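Putative acyl-CoA N-acyltransferase (Klebsiella pneumoniae subsp. pneumoniae, PDB 3LOD) probably transfers an acyl group from an acyl-coenzyme A donor to an acceptor, as expected of a GNAT-family acyltransferase. Local coordinates at residues I6-P11 with I50-R55. Sequence-based numbering, arbitrary orientation.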
ATOM      1  N   ILE A   6       4.326 -13.686  -1.252  1.00 33.98           N
ATOM      2  CA  ILE A   6       3.685 -12.513  -1.931  1.00 32.22           C
ATOM      3  C   ILE A   6       3.179 -12.813  -3.339  1.00 31.75           C
ATOM      4  O   ILE A   6       3.923 -13.356  -4.176  1.00 33.01           O
ATOM      5  CB  ILE A   6       4.630 -11.302  -2.048  1.00 32.04           C
ATOM      6  CG1 ILE A   6       4.382 -10.335  -0.909  1.00 31.25           C
ATOM      7  CG2 ILE A   6       4.324 -10.512  -3.283  1.00 31.69           C
ATOM      8  CD1 ILE A   6       5.580 -10.062  -0.164  1.00 31.10           C
ATOM      9  N   THR A   7       1.939 -12.458  -3.633  1.00 30.04           N
ATOM     10  CA  THR A   7       1.385 -12.806  -4.939  1.00 29.10           C
ATOM     11  C   THR A   7       0.510 -11.709  -5.416  1.00 28.41           C
ATOM     12  O   THR A   7      -0.022 -10.964  -4.598  1.00 28.28           O
ATOM     13  CB  THR A   7       0.437 -14.046  -4.879  1.00 29.55           C
ATOM     14  OG1 THR A   7      -0.757 -13.721  -4.126  1.00 29.27           O
ATOM     15  CG2 THR A   7       1.138 -15.301  -4.312  1.00 28.88           C
ATOM     16  N   ASP A   8       0.295 -11.654  -6.723  1.00 27.80           N
ATOM     17  CA  ASP A   8      -0.699 -10.759  -7.279  1.00 28.46           C
ATOM     18  C   ASP A   8      -2.055 -11.081  -6.639  1.00 27.91           C
ATOM     19  O   ASP A   8      -2.255 -12.209  -6.179  1.00 28.50           O
ATOM     20  CB  ASP A   8      -0.788 -10.932  -8.799  1.00 29.14           C
ATOM     21  CG  ASP A   8       0.237 -10.070  -9.573  1.00 32.78           C
ATOM     22  OD1 ASP A   8       0.794  -9.123  -8.978  1.00 35.68           O
ATOM     23  OD2 ASP A   8       0.459 -10.322 -10.793  1.00 35.81           O
ATOM     24  N   ILE A   9      -2.945 -10.086  -6.560  1.00 26.96           N
ATOM     25  CA  ILE A   9      -4.383 -10.294  -6.358  1.00 26.57           C
ATOM     26  C   ILE A   9      -5.214  -9.303  -7.175  1.00 26.98           C
ATOM     27  O   ILE A   9      -4.875  -8.128  -7.326  1.00 26.74           O
ATOM     28  CB  ILE A   9      -4.895 -10.145  -4.850  1.00 26.87           C
ATOM     29  CG1 ILE A   9      -3.933  -9.371  -4.009  1.00 25.08           C
ATOM     30  CG2 ILE A   9      -5.413 -11.458  -4.139  1.00 25.84           C
ATOM     31  CD1 ILE A   9      -4.241  -7.984  -4.151  1.00 28.39           C
ATOM     32  N   ALA A  10      -6.338  -9.808  -7.658  1.00 27.77           N
ATOM     33  CA  ALA A  10      -7.439  -9.001  -8.178  1.00 28.20           C
ATOM     34  C   ALA A  10      -7.988  -8.145  -7.021  1.00 27.87           C
ATOM     35  O   ALA A  10      -8.278  -8.664  -5.939  1.00 26.99           O
ATOM     36  CB  ALA A  10      -8.571  -9.949  -8.784  1.00 28.08           C
ATOM     37  N   PRO A  11      -8.087  -6.822  -7.225  1.00 28.19           N
ATOM     38  CA  PRO A  11      -8.794  -5.997  -6.242  1.00 28.24           C
ATOM     39  C   PRO A  11     -10.274  -6.426  -6.080  1.00 29.03           C
ATOM     40  O   PRO A  11     -10.983  -5.882  -5.241  1.00 29.56           O
ATOM     41  CB  PRO A  11      -8.714  -4.585  -6.852  1.00 27.65           C
ATOM     42  CG  PRO A  11      -8.357  -4.798  -8.278  1.00 27.85           C
ATOM     43  CD  PRO A  11      -7.482  -5.999  -8.283  1.00 27.93           C
ATOM     44  N   ILE A  50      -1.445  -1.917  -9.602  1.00 23.51           N
ATOM     45  CA  ILE A  50      -0.701  -3.050  -9.058  1.00 21.80           C
ATOM     46  C   ILE A  50      -1.276  -3.342  -7.685  1.00 22.38           C
ATOM     47  O   ILE A  50      -1.410  -2.427  -6.844  1.00 22.37           O
ATOM     48  CB  ILE A  50       0.799  -2.737  -8.868  1.00 21.80           C
ATOM     49  CG1 ILE A  50       1.506  -2.559 -10.207  1.00 20.33           C
ATOM     50  CG2 ILE A  50       1.521  -3.809  -8.029  1.00 16.51           C
ATOM     51  CD1 ILE A  50       2.757  -1.702 -10.017  1.00 18.67           C
ATOM     52  N   ALA A  51      -1.568  -4.613  -7.446  1.00 21.63           N
ATOM     53  CA  ALA A  51      -2.148  -5.036  -6.208  1.00 21.72           C
ATOM     54  C   ALA A  51      -1.509  -6.360  -5.828  1.00 21.94           C
ATOM     55  O   ALA A  51      -1.433  -7.298  -6.652  1.00 22.18           O
ATOM     56  CB  ALA A  51      -3.607  -5.217  -6.397  1.00 22.06           C
ATOM     57  N   LEU A  52      -1.084  -6.442  -4.576  1.00 21.06           N
ATOM     58  CA  LEU A  52      -0.374  -7.622  -4.044  1.00 20.32           C
ATOM     59  C   LEU A  52      -0.925  -8.079  -2.691  1.00 19.15           C
ATOM     60  O   LEU A  52      -1.496  -7.262  -1.947  1.00 19.05           O
ATOM     61  CB  LEU A  52       1.111  -7.281  -3.857  1.00 19.04           C
ATOM     62  CG  LEU A  52       1.952  -6.864  -5.072  1.00 20.92           C
ATOM     63  CD1 LEU A  52       3.437  -6.616  -4.698  1.00 18.13           C
ATOM     64  CD2 LEU A  52       1.842  -7.849  -6.233  1.00 18.27           C
ATOM     65  N   ALA A  53      -0.711  -9.351  -2.354  1.00 18.53           N
ATOM     66  CA  ALA A  53      -1.113  -9.902  -1.028  1.00 18.72           C
ATOM     67  C   ALA A  53       0.026 -10.644  -0.359  1.00 19.25           C
ATOM     68  O   ALA A  53       0.887 -11.198  -1.047  1.00 19.33           O
ATOM     69  CB  ALA A  53      -2.287 -10.825  -1.178  1.00 17.17           C
ATOM     70  N   ILE A  54       0.043 -10.659   0.974  1.00 20.58           N
ATOM     71  CA  ILE A  54       0.941 -11.546   1.714  1.00 21.79           C
ATOM     72  C   ILE A  54       0.157 -12.636   2.367  1.00 21.98           C
ATOM     73  O   ILE A  54      -0.867 -12.401   3.021  1.00 23.23           O
ATOM     74  CB  ILE A  54       1.657 -10.861   2.843  1.00 22.48           C
ATOM     75  CG1 ILE A  54       1.689  -9.401   2.627  1.00 23.94           C
ATOM     76  CG2 ILE A  54       3.132 -11.325   2.987  1.00 23.50           C
ATOM     77  CD1 ILE A  54       1.759  -8.750   3.968  1.00 29.29           C
ATOM     78  N   ARG A  55       0.688 -13.838   2.243  1.00 22.85           N
ATOM     79  CA  ARG A  55      -0.014 -15.034   2.599  1.00 22.41           C
ATOM     80  C   ARG A  55       0.801 -15.754   3.616  1.00 22.64           C
ATOM     81  O   ARG A  55       2.025 -15.802   3.539  1.00 21.24           O
ATOM     82  CB  ARG A  55      -0.225 -15.892   1.356  1.00 21.92           C
ATOM     83  CG  ARG A  55      -0.519 -15.067   0.095  1.00 23.72           C
ATOM     84  CD  ARG A  55      -1.072 -15.878  -1.083  1.00 22.10           C
ATOM     85  NE  ARG A  55      -2.505 -16.052  -0.887  1.00 23.79           N
ATOM     86  CZ  ARG A  55      -3.479 -15.444  -1.569  1.00 23.38           C
ATOM     87  NH1 ARG A  55      -3.211 -14.611  -2.575  1.00 21.03           N
ATOM     88  NH2 ARG A  55      -4.743 -15.713  -1.245  1.00 22.17           N
TER
HETATM   89  O   HOH W   1      -4.283 -14.416  -5.484  1.00 26.45           O
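Thr7 OG1 is held by one bond from each segment: Arg55 NH1 donates to it at 3.0 Å, and the hydroxyl in turn donates to Asp8 O. The pair illustrates how a short edge strand can be held by side-chain bonds as well as backbone ones. The hydroxyl oxygen lies at the guanidinium edge, 6° out of its plane. A chi1 of 67° turns OG1 toward the arginine, whose chain, bent at chi3, crosses the threonine at about a right angle. A water bridges Asp8 O and, weakly, Arg55 NH1; NH2 forms a salt bridge with Glu15, and NE donates to Gly59 O. The network lies on the sheet face carrying the Thr7 and Ala53 side chains; these residues form an antiparallel hydrogen-bonded pair, with Ala53 N 2.8 Å from Thr7 O. Past the strand end, Ile9 N still reaches Ala51 O at 3.2 Å, from above the carbonyl plane. The Ile9 side chain then folds over the neighbouring strand, CD1 meeting Ala51 CB and CG1 meeting Ala53 CB, both at 3.6 Å. The contact thus fastens edge strand 5-8 to strand 49-55 of the GNAT sheet; Ile6 and Leu52 pack against helix 91-104, whereas Ile9 and Pro11 touch Phe16 of helix 14-26.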